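Local coordinates for protein cytosine deaminase (Klebsiella pneumoniae, PDB 4R88) that probably catalyses the iron-dependent hydrolytic deamination of cytosine to uracil, as a member of the amidohydrolase family, at residues A61-G66 with D308-P313; P55-D60 with V114-D119; C210-D215 with H241-G246. One frame throughout, in Å; residues are numbered along the deposited sequence.

Interaction 1 (A61-G66 with D308-P313). With FE2 (Fe (II) ion), chain T; 1LD (5-fluorocytosine), chain S.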
ATOM      1  N   ALA B  61       1.768  21.517  -8.381  1.00 16.51           N
ATOM      2  CA  ALA B  61       0.378  21.083  -8.270  1.00 20.50           C
ATOM      3  C   ALA B  61       0.014  20.518  -6.892  1.00 18.13           C
ATOM      4  O   ALA B  61      -1.145  20.216  -6.648  1.00 14.44           O
ATOM      5  CB  ALA B  61       0.071  20.039  -9.347  1.00 17.31           C
ATOM      6  N   THR B  62       0.989  20.361  -6.001  1.00 20.04           N
ATOM      7  CA  THR B  62       0.721  19.701  -4.720  1.00 17.16           C
ATOM      8  C   THR B  62      -0.304  20.468  -3.873  1.00 16.55           C
ATOM      9  O   THR B  62      -0.342  21.696  -3.892  1.00 16.18           O
ATOM     10  CB  THR B  62       2.023  19.448  -3.900  1.00 19.80           C
ATOM     11  OG1 THR B  62       1.745  18.555  -2.809  1.00 15.35           O
ATOM     12  CG2 THR B  62       2.585  20.747  -3.354  1.00 18.24           C
ATOM     13  N   LEU B  63      -1.153  19.725  -3.168  1.00 15.19           N
ATOM     14  CA  LEU B  63      -2.127  20.298  -2.236  1.00 21.22           C
ATOM     15  C   LEU B  63      -3.225  21.135  -2.914  1.00 22.15           C
ATOM     16  O   LEU B  63      -3.776  22.039  -2.294  1.00 25.48           O
ATOM     17  CB  LEU B  63      -1.414  21.120  -1.150  1.00 21.52           C
ATOM     18  CG  LEU B  63      -0.301  20.407  -0.372  1.00 18.85           C
ATOM     19  CD1 LEU B  63       0.333  21.341   0.657  1.00 16.84           C
ATOM     20  CD2 LEU B  63      -0.828  19.115   0.293  1.00 18.04           C
ATOM     21  N   THR B  64      -3.542  20.836  -4.175  1.00 16.68           N
ATOM     22  CA  THR B  64      -4.632  21.526  -4.877  1.00 19.11           C
ATOM     23  C   THR B  64      -5.768  20.586  -5.303  1.00 26.02           C
ATOM     24  O   THR B  64      -6.588  20.960  -6.137  1.00 24.46           O
ATOM     25  CB  THR B  64      -4.152  22.231  -6.171  1.00 19.19           C
ATOM     26  OG1 THR B  64      -3.743  21.249  -7.131  1.00 20.38           O
ATOM     27  CG2 THR B  64      -2.999  23.194  -5.897  1.00 14.22           C
ATOM     28  N   ALA B  65      -5.806  19.366  -4.763  1.00 23.72           N
ATOM     29  CA  ALA B  65      -6.889  18.431  -5.091  1.00 23.18           C
ATOM     30  C   ALA B  65      -8.249  19.047  -4.787  1.00 28.81           C
ATOM     31  O   ALA B  65      -8.488  19.496  -3.675  1.00 22.37           O
ATOM     32  CB  ALA B  65      -6.731  17.130  -4.328  1.00 18.87           C
ATOM     33  N   GLY B  66      -9.140  19.064  -5.775  1.00 25.88           N
ATOM     34  CA  GLY B  66     -10.472  19.605  -5.568  1.00 20.18           C
ATOM     35  C   GLY B  66     -10.642  21.086  -5.919  1.00 28.81           C
ATOM     36  O   GLY B  66     -11.737  21.625  -5.790  1.00 29.42           O
ATOM     37  N   ASP B 308       5.079  10.731  -7.196  1.00 18.01           N
ATOM     38  CA  ASP B 308       4.400  11.495  -8.266  1.00 16.34           C
ATOM     39  C   ASP B 308       3.529  12.670  -7.781  1.00 20.29           C
ATOM     40  O   ASP B 308       3.765  13.822  -8.147  1.00 21.89           O
ATOM     41  CB  ASP B 308       3.581  10.555  -9.180  1.00 21.31           C
ATOM     42  CG  ASP B 308       3.310  11.159 -10.552  1.00 34.45           C
ATOM     43  OD1 ASP B 308       2.679  10.496 -11.399  1.00 44.29           O
ATOM     44  OD2 ASP B 308       3.731  12.302 -10.788  1.00 38.40           O
ATOM     45  N   SER B 309       2.521  12.375  -6.967  1.00 22.81           N
ATOM     46  CA  SER B 309       1.545  13.383  -6.562  1.00 21.35           C
ATOM     47  C   SER B 309       1.261  13.342  -5.072  1.00 22.28           C
ATOM     48  O   SER B 309       1.203  12.273  -4.478  1.00 18.18           O
ATOM     49  CB  SER B 309       0.213  13.151  -7.283  1.00 20.66           C
ATOM     50  OG  SER B 309       0.319  13.310  -8.687  1.00 21.69           O
ATOM     51  N   ILE B 310       1.040  14.508  -4.478  1.00 18.48           N
ATOM     52  CA  ILE B 310       0.478  14.564  -3.130  1.00 11.76           C
ATOM     53  C   ILE B 310      -0.725  15.514  -3.129  1.00 20.34           C
ATOM     54  O   ILE B 310      -0.569  16.727  -3.289  1.00 21.32           O
ATOM     55  CB  ILE B 310       1.559  14.981  -2.097  1.00 16.53           C
ATOM     56  CG1 ILE B 310       2.581  13.845  -1.946  1.00 16.99           C
ATOM     57  CG2 ILE B 310       0.919  15.338  -0.759  1.00 22.82           C
ATOM     58  CD1 ILE B 310       3.843  14.210  -1.133  1.00 19.41           C
ATOM     59  N   GLN B 311      -1.927  14.942  -3.016  1.00 15.90           N
ATOM     60  CA  GLN B 311      -3.178  15.693  -2.904  1.00 17.82           C
ATOM     61  C   GLN B 311      -3.355  16.713  -4.028  1.00 20.71           C
ATOM     62  O   GLN B 311      -3.528  17.910  -3.779  1.00 19.63           O
ATOM     63  CB  GLN B 311      -3.292  16.357  -1.525  1.00 18.13           C
ATOM     64  CG  GLN B 311      -3.226  15.342  -0.367  1.00 18.17           C
ATOM     65  CD  GLN B 311      -3.112  16.007   0.988  1.00 28.39           C
ATOM     66  OE1 GLN B 311      -2.015  16.194   1.509  1.00 35.06           O
ATOM     67  NE2 GLN B 311      -4.247  16.356   1.571  1.00 27.57           N
ATOM     68  N   ASP B 312      -3.308  16.224  -5.263  1.00 18.34           N
ATOM     69  CA  ASP B 312      -3.284  17.103  -6.430  1.00 16.54           C
ATOM     70  C   ASP B 312      -4.395  16.693  -7.427  1.00 18.67           C
ATOM     71  O   ASP B 312      -5.192  15.813  -7.091  1.00 21.34           O
ATOM     72  CB  ASP B 312      -1.834  17.177  -6.982  1.00 16.30           C
ATOM     73  CG  ASP B 312      -1.438  15.985  -7.825  1.00 24.02           C
ATOM     74  OD1 ASP B 312      -0.242  15.962  -8.247  1.00 23.91           O
ATOM     75  OD2 ASP B 312      -2.284  15.087  -8.081  1.00 23.34           O
ATOM     76  N   PRO B 313      -4.496  17.337  -8.615  1.00 20.71           N
ATOM     77  CA  PRO B 313      -5.632  16.965  -9.478  1.00 20.73           C
ATOM     78  C   PRO B 313      -5.683  15.492  -9.920  1.00 25.75           C
ATOM     79  O   PRO B 313      -6.724  15.021 -10.355  1.00 30.13           O
ATOM     80  CB  PRO B 313      -5.439  17.845 -10.720  1.00 19.65           C
ATOM     81  CG  PRO B 313      -4.662  19.019 -10.236  1.00 24.48           C
ATOM     82  CD  PRO B 313      -3.745  18.484  -9.169  1.00 18.70           C
TER
HETATM   83 FE   FE2 T 502       4.257  12.782 -13.272  0.58 34.34          FE
HETATM   84  N1  1LD S 501       0.778  15.190 -15.083  1.00 17.11           N
HETATM   85  C6  1LD S 501       0.644  15.088 -13.747  1.00 23.14           C
HETATM   86  C2  1LD S 501       0.856  14.080 -15.833  1.00 16.84           C
HETATM   87  O2  1LD S 501       1.001  14.195 -17.198  1.00 19.16           O
HETATM   88  N3  1LD S 501       0.803  12.847 -15.301  1.00 25.07           N
HETATM   89  C4  1LD S 501       0.665  12.698 -13.973  1.00 29.00           C
HETATM   90  N4  1LD S 501       0.600  11.378 -13.421  1.00 26.03           N
HETATM   91  C5  1LD S 501       0.580  13.830 -13.147  1.00 26.94           C
HETATM   92  F   1LD S 501       0.450  13.715 -11.823  1.00 30.36           F
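Two active-site loops of the amidohydrolase barrel meet here, one leaving strand 46-57 and the other leaving strand 303-305. The type II turn from Ala-61 to Thr-64 lies against the backbone of Ile-310 and Gln-311. Leu-63 N gives a nearly straight bond to Ile-310 O, 3.1 Å and 165° at the hydrogen, with the donor in the carbonyl plane. Next along, Ala-65 N reaches Gln-311 O at 2.9 Å from above that carbonyl's plane. Thr-62 lies alongside Ile-310, its OG1 3.6 Å from Ile-310 CB; the hydroxyl hydrogen-bonds with Thr-102 OG1 on helix 92-108. At its base the 308-313 loop carries the metal-binding aspartate of this TIM-barrel fold: Asp-308 OD2 sits 2.6 Å from the iron, completing a site with His-56, His-58 and His-209. Further out, Leu-63 CD2 rests 3.4 Å from Gln-311 OE1, while the amide's NE2 makes a weak bond to Tyr-381 of the second subunit. Thr-64 OG1, turned between its own N and carbonyl carbon (chi1 67°), bonds Ala-61 O and meets Pro-313 CD at 3.4 Å. Ala-61 CB touches the same CD of Pro-313 at 4.1 Å.

Interaction 2 (P55-D60 with V114-D119). With FE2 (Fe (II) ion), chain T; 1LD (5-fluorocytosine), chain S.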
ATOM      1  N   PRO B  55      12.313  11.035  -6.759  1.00 14.79           N
ATOM      2  CA  PRO B  55      12.861  11.399  -8.069  1.00 16.14           C
ATOM      3  C   PRO B  55      11.811  11.926  -9.046  1.00 16.07           C
ATOM      4  O   PRO B  55      12.154  12.304 -10.172  1.00 18.74           O
ATOM      5  CB  PRO B  55      13.423  10.072  -8.575  1.00 20.91           C
ATOM      6  CG  PRO B  55      12.490   9.049  -7.961  1.00 19.08           C
ATOM      7  CD  PRO B  55      12.188   9.573  -6.592  1.00 13.56           C
ATOM      8  N   HIS B  56      10.548  11.942  -8.628  1.00 12.99           N
ATOM      9  CA  HIS B  56       9.480  12.398  -9.506  1.00 18.50           C
ATOM     10  C   HIS B  56       8.272  12.852  -8.708  1.00 19.13           C
ATOM     11  O   HIS B  56       7.495  12.030  -8.229  1.00 24.92           O
ATOM     12  CB  HIS B  56       9.078  11.263 -10.448  1.00 15.56           C
ATOM     13  CG  HIS B  56       8.102  11.672 -11.499  1.00 21.36           C
ATOM     14  ND1 HIS B  56       8.362  11.534 -12.848  1.00 18.95           N
ATOM     15  CD2 HIS B  56       6.864  12.210 -11.406  1.00 18.08           C
ATOM     16  CE1 HIS B  56       7.325  11.968 -13.536  1.00 21.04           C
ATOM     17  NE2 HIS B  56       6.406  12.384 -12.686  1.00 23.92           N
ATOM     18  N   ILE B  57       8.108  14.162  -8.576  1.00 17.52           N
ATOM     19  CA  ILE B  57       6.940  14.724  -7.910  1.00 16.81           C
ATOM     20  C   ILE B  57       6.522  16.044  -8.589  1.00 18.43           C
ATOM     21  O   ILE B  57       7.330  16.684  -9.236  1.00 22.77           O
ATOM     22  CB  ILE B  57       7.204  14.915  -6.409  1.00 19.19           C
ATOM     23  CG1 ILE B  57       5.897  15.121  -5.645  1.00 15.89           C
ATOM     24  CG2 ILE B  57       8.203  16.077  -6.167  1.00 20.66           C
ATOM     25  CD1 ILE B  57       6.050  14.952  -4.137  1.00 22.73           C
ATOM     26  N   HIS B  58       5.250  16.409  -8.486  1.00 18.67           N
ATOM     27  CA  HIS B  58       4.752  17.658  -9.075  1.00 18.85           C
ATOM     28  C   HIS B  58       4.449  18.674  -7.982  1.00 18.59           C
ATOM     29  O   HIS B  58       3.295  18.815  -7.582  1.00 17.68           O
ATOM     30  CB  HIS B  58       3.477  17.396  -9.885  1.00 17.78           C
ATOM     31  CG  HIS B  58       3.713  16.593 -11.121  1.00 18.80           C
ATOM     32  ND1 HIS B  58       3.882  17.172 -12.360  1.00 19.70           N
ATOM     33  CD2 HIS B  58       3.845  15.260 -11.306  1.00 17.92           C
ATOM     34  CE1 HIS B  58       4.105  16.230 -13.257  1.00 19.57           C
ATOM     35  NE2 HIS B  58       4.087  15.061 -12.642  1.00 22.89           N
ATOM     36  N   LEU B  59       5.483  19.365  -7.492  1.00 18.88           N
ATOM     37  CA  LEU B  59       5.320  20.342  -6.409  1.00 18.28           C
ATOM     38  C   LEU B  59       4.485  21.577  -6.771  1.00 25.29           C
ATOM     39  O   LEU B  59       3.912  22.216  -5.883  1.00 24.05           O
ATOM     40  CB  LEU B  59       6.674  20.815  -5.868  1.00 15.84           C
ATOM     41  CG  LEU B  59       7.517  19.820  -5.082  1.00 18.04           C
ATOM     42  CD1 LEU B  59       8.769  20.531  -4.548  1.00 21.86           C
ATOM     43  CD2 LEU B  59       6.696  19.202  -3.959  1.00 17.72           C
ATOM     44  N   ASP B  60       4.437  21.943  -8.050  1.00 18.76           N
ATOM     45  CA  ASP B  60       3.613  23.088  -8.438  1.00 20.95           C
ATOM     46  C   ASP B  60       2.131  22.794  -8.256  1.00 20.61           C
ATOM     47  O   ASP B  60       1.351  23.695  -7.945  1.00 20.20           O
ATOM     48  CB  ASP B  60       3.938  23.599  -9.853  1.00 24.28           C
ATOM     49  CG  ASP B  60       3.659  22.579 -10.938  1.00 27.43           C
ATOM     50  OD1 ASP B  60       3.502  22.996 -12.105  1.00 25.09           O
ATOM     51  OD2 ASP B  60       3.610  21.369 -10.635  1.00 27.69           O
ATOM     52  N   VAL B 114      15.089  15.700  -4.048  1.00 19.52           N
ATOM     53  CA  VAL B 114      13.808  15.747  -4.735  1.00 18.90           C
ATOM     54  C   VAL B 114      13.981  16.237  -6.170  1.00 18.25           C
ATOM     55  O   VAL B 114      14.683  17.221  -6.417  1.00 19.83           O
ATOM     56  CB  VAL B 114      12.850  16.722  -4.028  1.00 17.80           C
ATOM     57  CG1 VAL B 114      11.479  16.720  -4.725  1.00 14.16           C
ATOM     58  CG2 VAL B 114      12.722  16.380  -2.532  1.00 17.52           C
ATOM     59  N   ARG B 115      13.338  15.561  -7.114  1.00 16.64           N
ATOM     60  CA  ARG B 115      13.216  16.098  -8.465  1.00 18.61           C
ATOM     61  C   ARG B 115      11.748  16.441  -8.716  1.00 22.09           C
ATOM     62  O   ARG B 115      10.898  15.562  -8.668  1.00 16.51           O
ATOM     63  CB  ARG B 115      13.719  15.100  -9.512  1.00 14.23           C
ATOM     64  CG  ARG B 115      13.382  15.512 -10.947  1.00 16.04           C
ATOM     65  CD  ARG B 115      13.929  14.519 -11.978  1.00 12.02           C
ATOM     66  NE  ARG B 115      15.379  14.623 -12.107  1.00 15.81           N
ATOM     67  CZ  ARG B 115      16.119  13.850 -12.894  1.00 19.75           C
ATOM     68  NH1 ARG B 115      15.545  12.882 -13.610  1.00 14.11           N
ATOM     69  NH2 ARG B 115      17.435  14.043 -12.956  1.00 17.11           N
ATOM     70  N   THR B 116      11.459  17.726  -8.957  1.00 22.13           N
ATOM     71  CA  THR B 116      10.098  18.164  -9.215  1.00 15.57           C
ATOM     72  C   THR B 116       9.891  18.549 -10.668  1.00 19.71           C
ATOM     73  O   THR B 116      10.723  19.211 -11.278  1.00 20.64           O
ATOM     74  CB  THR B 116       9.648  19.342  -8.296  1.00 18.46           C
ATOM     75  OG1 THR B 116       8.243  19.577  -8.488  1.00 16.35           O
ATOM     76  CG2 THR B 116      10.437  20.652  -8.593  1.00 13.83           C
ATOM     77  N   HIS B 117       8.780  18.105 -11.238  1.00 15.91           N
ATOM     78  CA  HIS B 117       8.354  18.635 -12.528  1.00 12.71           C
ATOM     79  C   HIS B 117       7.567  19.898 -12.253  1.00 19.17           C
ATOM     80  O   HIS B 117       6.926  20.028 -11.205  1.00 20.14           O
ATOM     81  CB  HIS B 117       7.535  17.581 -13.277  1.00 16.06           C
ATOM     82  CG  HIS B 117       8.329  16.355 -13.613  1.00 15.26           C
ATOM     83  ND1 HIS B 117       8.805  16.102 -14.882  1.00 18.36           N
ATOM     84  CD2 HIS B 117       8.770  15.338 -12.836  1.00 16.62           C
ATOM     85  CE1 HIS B 117       9.502  14.977 -14.873  1.00 15.18           C
ATOM     86  NE2 HIS B 117       9.498  14.494 -13.644  1.00 16.48           N
ATOM     87  N   VAL B 118       7.692  20.872 -13.144  1.00 18.91           N
ATOM     88  CA  VAL B 118       6.920  22.096 -13.037  1.00 14.72           C
ATOM     89  C   VAL B 118       6.332  22.384 -14.402  1.00 17.19           C
ATOM     90  O   VAL B 118       7.058  22.414 -15.397  1.00 17.12           O
ATOM     91  CB  VAL B 118       7.813  23.279 -12.634  1.00 20.21           C
ATOM     92  CG1 VAL B 118       6.972  24.539 -12.422  1.00 21.72           C
ATOM     93  CG2 VAL B 118       8.597  22.933 -11.393  1.00 27.95           C
ATOM     94  N   ASP B 119       5.023  22.587 -14.448  1.00 14.11           N
ATOM     95  CA  ASP B 119       4.336  22.815 -15.710  1.00 14.13           C
ATOM     96  C   ASP B 119       4.776  24.151 -16.282  1.00 15.43           C
ATOM     97  O   ASP B 119       4.579  25.187 -15.662  1.00 15.72           O
ATOM     98  CB  ASP B 119       2.810  22.764 -15.505  1.00 13.74           C
ATOM     99  CG  ASP B 119       2.021  22.908 -16.807  1.00 17.71           C
ATOM    100  OD1 ASP B 119       0.780  23.001 -16.715  1.00 19.18           O
ATOM    101  OD2 ASP B 119       2.610  22.914 -17.914  1.00 18.18           O
TER
HETATM  102 FE   FE2 T 502       4.257  12.782 -13.272  0.58 34.34          FE
HETATM  103  N1  1LD S 501       0.778  15.190 -15.083  1.00 17.11           N
HETATM  104  C6  1LD S 501       0.644  15.088 -13.747  1.00 23.14           C
HETATM  105  C2  1LD S 501       0.856  14.080 -15.833  1.00 16.84           C
HETATM  106  O2  1LD S 501       1.001  14.195 -17.198  1.00 19.16           O
HETATM  107  N3  1LD S 501       0.803  12.847 -15.301  1.00 25.07           N
HETATM  108  C4  1LD S 501       0.665  12.698 -13.973  1.00 29.00           C
HETATM  109  N4  1LD S 501       0.600  11.378 -13.421  1.00 26.03           N
HETATM  110  C5  1LD S 501       0.580  13.830 -13.147  1.00 26.94           C
HETATM  111  F   1LD S 501       0.450  13.715 -11.823  1.00 30.36           F
HETATM  112  O   HOH W   1      11.099  12.488 -12.582  1.00 19.18           O
HETATM  113  O   HOH W   2       2.917  25.463 -13.479  1.00 21.41           O
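This is a buried pairing of two neighbouring parallel strands, 46-57 and 111-119, in the wall of the TIM barrel, at the end where the metal site opens. The first strand delivers the His-X-His pair of the amidohydrolases: His-56 NE2 and His-58 NE2 bind the iron at 2.3 and 2.4 Å, and Asp-308 and His-209 supply the other protein ligands. Between the strands, Ile-57 is held through both its backbone N and its backbone O, the N donating to Arg-115 O and the O accepting from His-117 N at 2.9 Å. Beyond Ile-57 the partners change from backbone to side chain. Thr-116 OG1, anti to its own backbone N (chi1 -172°), takes a bond from Leu-59 N at 2.9 Å, and the methylene and branch carbon of Leu-59 pack on the same oxygen.

On the ring side, His-117 NE2 hangs over one face of the His-56 imidazole, toward its rim. The two planes are turned 37° from each other, so the rings neither stack nor meet edge to face, and the poor angle rules out a hydrogen bond between NE2 and His-56 ND1. A water in the plane of the His-117 ring joins its NE2 to Pro-55 O instead. The CB of His-117 lies 3.7 Å from His-58 CE1, and the His-58 ring turns a face to 5-fluorocytosine, whose C6 is 3.6 Å from NE2 of that histidine. On the other side Ile-57 CG2 packs on Val-114 CG1. Where the strands part, Asp-60 holds the end of the second one: its OD1 accepts from Asp-119 N at 2.8 Å, the N-H coming from above the carboxylate plane, and the same OD1 takes a water that also donates to Asp-119 O.

Interaction 3 (C210-D215 with H241-G246); sequences CDEIDD and HTCAMG. With 1LD (5-fluorocytosine), chain S.
The carboxylate of Glu-212 lies flat on the imidazole of His-241, the two planes only 13° apart, in the active-site mouth of the TIM barrel where strands 205-210 and 237-241 run out into loops. Glu-212 CD sits 3.5 Å above the ring plane, over its centre, and the CG methylene adds a CH-pi contact to the same face. An extended chain makes this possible: CG is anti to the backbone N (chi1 -171°) and the later torsions stay straight, carrying the acid along the ring to the ligand. There OE1 accepts from N4 of 5-fluorocytosine in an almost straight bond, 2.7 Å and 175°, while OE2 lies 2.9 Å from ligand N3. The acid therefore faces the amino group that deamination would remove. The His-241 ring is close to the iron and to His-56, His-209 and Asp-308, so the stack joins the ligand pocket to the surroundings of the metal.

Behind the stack, Cys-243 SG packs against Glu-212 CG at 3.9 Å. The backbones stay in step only loosely: Thr-242 N makes a weak bond to Cys-210 O, and the Thr-242 CG2 methyl approaches Cys-210 CB, while its hydroxyl turns to Thr-291. A firmer link follows where the 3-10 segment 243-246 begins, as Ala-244 N donates to Asp-211 O, nearly in line with that carbonyl. The Asp-211 carboxylate is directed elsewhere, to Ser-218 and the start of helix 220-231, leaving its CB against Ala-244 CB. That alanine methyl is tucked under the outgoing loop, 3.2 Å from Ile-213 O. At the outer end a water donates to both Asp-214 OD2 and Cys-243 O, at 2.9 and 2.7 Å.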
ATOM      1  N   CYS B 210       6.809   9.552 -20.354  1.00 14.94           N
ATOM      2  CA  CYS B 210       6.889   8.806 -21.591  1.00 15.73           C
ATOM      3  C   CYS B 210       5.832   7.693 -21.576  1.00 22.43           C
ATOM      4  O   CYS B 210       5.874   6.812 -20.721  1.00 18.65           O
ATOM      5  CB  CYS B 210       8.301   8.217 -21.724  1.00 15.81           C
ATOM      6  SG  CYS B 210       8.710   7.700 -23.391  1.00 25.36           S
ATOM      7  N   ASP B 211       4.873   7.765 -22.497  1.00 16.38           N
ATOM      8  CA  ASP B 211       3.857   6.713 -22.664  1.00 18.26           C
ATOM      9  C   ASP B 211       3.069   6.410 -21.384  1.00 18.94           C
ATOM     10  O   ASP B 211       2.880   5.243 -21.022  1.00 18.98           O
ATOM     11  CB  ASP B 211       4.502   5.433 -23.212  1.00 18.06           C
ATOM     12  CG  ASP B 211       5.335   5.680 -24.483  1.00 21.95           C
ATOM     13  OD1 ASP B 211       6.494   5.213 -24.556  1.00 19.84           O
ATOM     14  OD2 ASP B 211       4.826   6.322 -25.426  1.00 16.78           O
ATOM     15  N   GLU B 212       2.604   7.455 -20.705  1.00 14.30           N
ATOM     16  CA  GLU B 212       1.751   7.282 -19.522  1.00 15.69           C
ATOM     17  C   GLU B 212       0.311   7.108 -19.963  1.00 19.31           C
ATOM     18  O   GLU B 212      -0.524   7.997 -19.788  1.00 19.80           O
ATOM     19  CB  GLU B 212       1.841   8.492 -18.575  1.00 12.80           C
ATOM     20  CG  GLU B 212       1.126   8.246 -17.228  1.00 13.99           C
ATOM     21  CD  GLU B 212       1.156   9.456 -16.317  1.00 19.26           C
ATOM     22  OE1 GLU B 212       0.722   9.327 -15.150  1.00 18.34           O
ATOM     23  OE2 GLU B 212       1.628  10.531 -16.751  1.00 20.40           O
ATOM     24  N   ILE B 213       0.040   5.959 -20.566  1.00 17.95           N
ATOM     25  CA  ILE B 213      -1.229   5.685 -21.207  1.00 17.43           C
ATOM     26  C   ILE B 213      -1.256   4.184 -21.496  1.00 20.80           C
ATOM     27  O   ILE B 213      -0.199   3.564 -21.651  1.00 18.13           O
ATOM     28  CB  ILE B 213      -1.364   6.481 -22.522  1.00 18.34           C
ATOM     29  CG1 ILE B 213      -2.797   6.435 -23.040  1.00 21.95           C
ATOM     30  CG2 ILE B 213      -0.414   5.944 -23.579  1.00 18.93           C
ATOM     31  CD1 ILE B 213      -3.023   7.306 -24.248  1.00 27.18           C
ATOM     32  N   ASP B 214      -2.444   3.588 -21.541  1.00 20.36           N
ATOM     33  CA  ASP B 214      -2.535   2.133 -21.708  1.00 23.29           C
ATOM     34  C   ASP B 214      -2.535   1.669 -23.170  1.00 29.65           C
ATOM     35  O   ASP B 214      -2.636   0.474 -23.446  1.00 34.95           O
ATOM     36  CB  ASP B 214      -3.762   1.579 -20.972  1.00 24.00           C
ATOM     37  CG  ASP B 214      -3.631   1.680 -19.457  1.00 23.25           C
ATOM     38  OD1 ASP B 214      -4.645   2.004 -18.794  1.00 26.06           O
ATOM     39  OD2 ASP B 214      -2.519   1.431 -18.928  1.00 19.93           O
ATOM     40  N   ASP B 215      -2.403   2.611 -24.097  1.00 20.46           N
ATOM     41  CA  ASP B 215      -2.412   2.310 -25.532  1.00 12.41           C
ATOM     42  C   ASP B 215      -1.139   1.547 -25.916  1.00 14.30           C
ATOM     43  O   ASP B 215      -0.043   2.089 -25.779  1.00 16.50           O
ATOM     44  CB  ASP B 215      -2.489   3.648 -26.299  1.00 16.61           C
ATOM     45  CG  ASP B 215      -2.496   3.474 -27.822  1.00 18.25           C
ATOM     46  OD1 ASP B 215      -2.417   4.496 -28.549  1.00 19.05           O
ATOM     47  OD2 ASP B 215      -2.566   2.326 -28.284  1.00 17.35           O
ATOM     48  N   HIS B 241       7.286   6.917 -15.951  1.00 18.81           N
ATOM     49  CA  HIS B 241       6.058   6.151 -16.188  1.00 19.69           C
ATOM     50  C   HIS B 241       6.241   4.939 -17.112  1.00 25.89           C
ATOM     51  O   HIS B 241       6.338   3.812 -16.628  1.00 29.15           O
ATOM     52  CB  HIS B 241       4.888   7.047 -16.612  1.00 14.74           C
ATOM     53  CG  HIS B 241       4.576   8.134 -15.623  1.00 22.03           C
ATOM     54  ND1 HIS B 241       4.102   7.874 -14.352  1.00 22.14           N
ATOM     55  CD2 HIS B 241       4.680   9.483 -15.717  1.00 22.21           C
ATOM     56  CE1 HIS B 241       3.929   9.015 -13.706  1.00 25.38           C
ATOM     57  NE2 HIS B 241       4.271  10.006 -14.511  1.00 23.45           N
ATOM     58  N   THR B 242       6.288   5.172 -18.424  1.00 19.27           N
ATOM     59  CA  THR B 242       6.308   4.091 -19.420  1.00 13.05           C
ATOM     60  C   THR B 242       5.223   3.029 -19.162  1.00 13.87           C
ATOM     61  O   THR B 242       5.431   1.831 -19.383  1.00 18.15           O
ATOM     62  CB  THR B 242       7.722   3.476 -19.634  1.00 18.91           C
ATOM     63  OG1 THR B 242       8.134   2.735 -18.478  1.00 16.89           O
ATOM     64  CG2 THR B 242       8.756   4.595 -19.934  1.00 17.89           C
ATOM     65  N   CYS B 243       4.061   3.487 -18.697  1.00 16.82           N
ATOM     66  CA  CYS B 243       2.934   2.593 -18.412  1.00 17.23           C
ATOM     67  C   CYS B 243       2.561   1.715 -19.606  1.00 17.69           C
ATOM     68  O   CYS B 243       2.176   0.555 -19.438  1.00 12.56           O
ATOM     69  CB  CYS B 243       1.690   3.389 -18.008  1.00 17.73           C
ATOM     70  SG  CYS B 243       1.902   4.481 -16.584  1.00 20.35           S
ATOM     71  N   ALA B 244       2.663   2.266 -20.811  1.00 13.37           N
ATOM     72  CA  ALA B 244       2.259   1.511 -22.000  1.00 13.75           C
ATOM     73  C   ALA B 244       3.087   0.235 -22.188  1.00 11.12           C
ATOM     74  O   ALA B 244       2.611  -0.745 -22.765  1.00 14.84           O
ATOM     75  CB  ALA B 244       2.335   2.395 -23.248  1.00 11.67           C
ATOM     76  N   MET B 245       4.329   0.251 -21.709  1.00 12.98           N
ATOM     77  CA  MET B 245       5.188  -0.935 -21.743  1.00 15.34           C
ATOM     78  C   MET B 245       4.513  -2.111 -21.043  1.00 16.81           C
ATOM     79  O   MET B 245       4.669  -3.267 -21.451  1.00 14.61           O
ATOM     80  CB  MET B 245       6.554  -0.666 -21.094  1.00 14.62           C
ATOM     81  CG  MET B 245       7.550  -1.801 -21.338  1.00 20.36           C
ATOM     82  SD  MET B 245       8.968  -1.837 -20.210  1.00 26.73           S
ATOM     83  CE  MET B 245       9.593  -0.190 -20.516  1.00 15.93           C
ATOM     84  N   GLY B 246       3.739  -1.809 -20.001  1.00 15.00           N
ATOM     85  CA  GLY B 246       2.941  -2.818 -19.333  1.00 14.84           C
ATOM     86  C   GLY B 246       1.870  -3.449 -20.216  1.00 18.32           C
ATOM     87  O   GLY B 246       1.215  -4.403 -19.799  1.00 20.08           O
TER
HETATM   88  N1  1LD S 501       0.778  15.190 -15.083  1.00 17.11           N
HETATM   89  C6  1LD S 501       0.644  15.088 -13.747  1.00 23.14           C
HETATM   90  C2  1LD S 501       0.856  14.080 -15.833  1.00 16.84           C
HETATM   91  O2  1LD S 501       1.001  14.195 -17.198  1.00 19.16           O
HETATM   92  N3  1LD S 501       0.803  12.847 -15.301  1.00 25.07           N
HETATM   93  C4  1LD S 501       0.665  12.698 -13.973  1.00 29.00           C
HETATM   94  N4  1LD S 501       0.600  11.378 -13.421  1.00 26.03           N
HETATM   95  C5  1LD S 501       0.580  13.830 -13.147  1.00 26.94           C
HETATM   96  F   1LD S 501       0.450  13.715 -11.823  1.00 30.36           F
HETATM   97  O   HOH W   3      -0.367  -0.400 -19.657  1.00 22.78           O

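Interaction 2 is the most central of the three, wholly buried in the barrel wall, whereas interactions 1 and 3 lie farther out in the loops, each with some partly exposed residues. Interactions 1 and 2 share one run of chain, 55-66, and are joined directly: Asp-308 N and O probably bond to His-56 O and His-58 N. Interaction 3 comes in from across the pocket, bringing His-241 CE1 to 3.0 Å from Asp-308 OD1 and its NE2 near that of His-56. The chemistry follows position. Turn and loop peptides dominate interaction 1, strand pairing with metal histidines interaction 2, and a carboxylate laid on an imidazole interaction 3. All three border the 5-fluorocytosine.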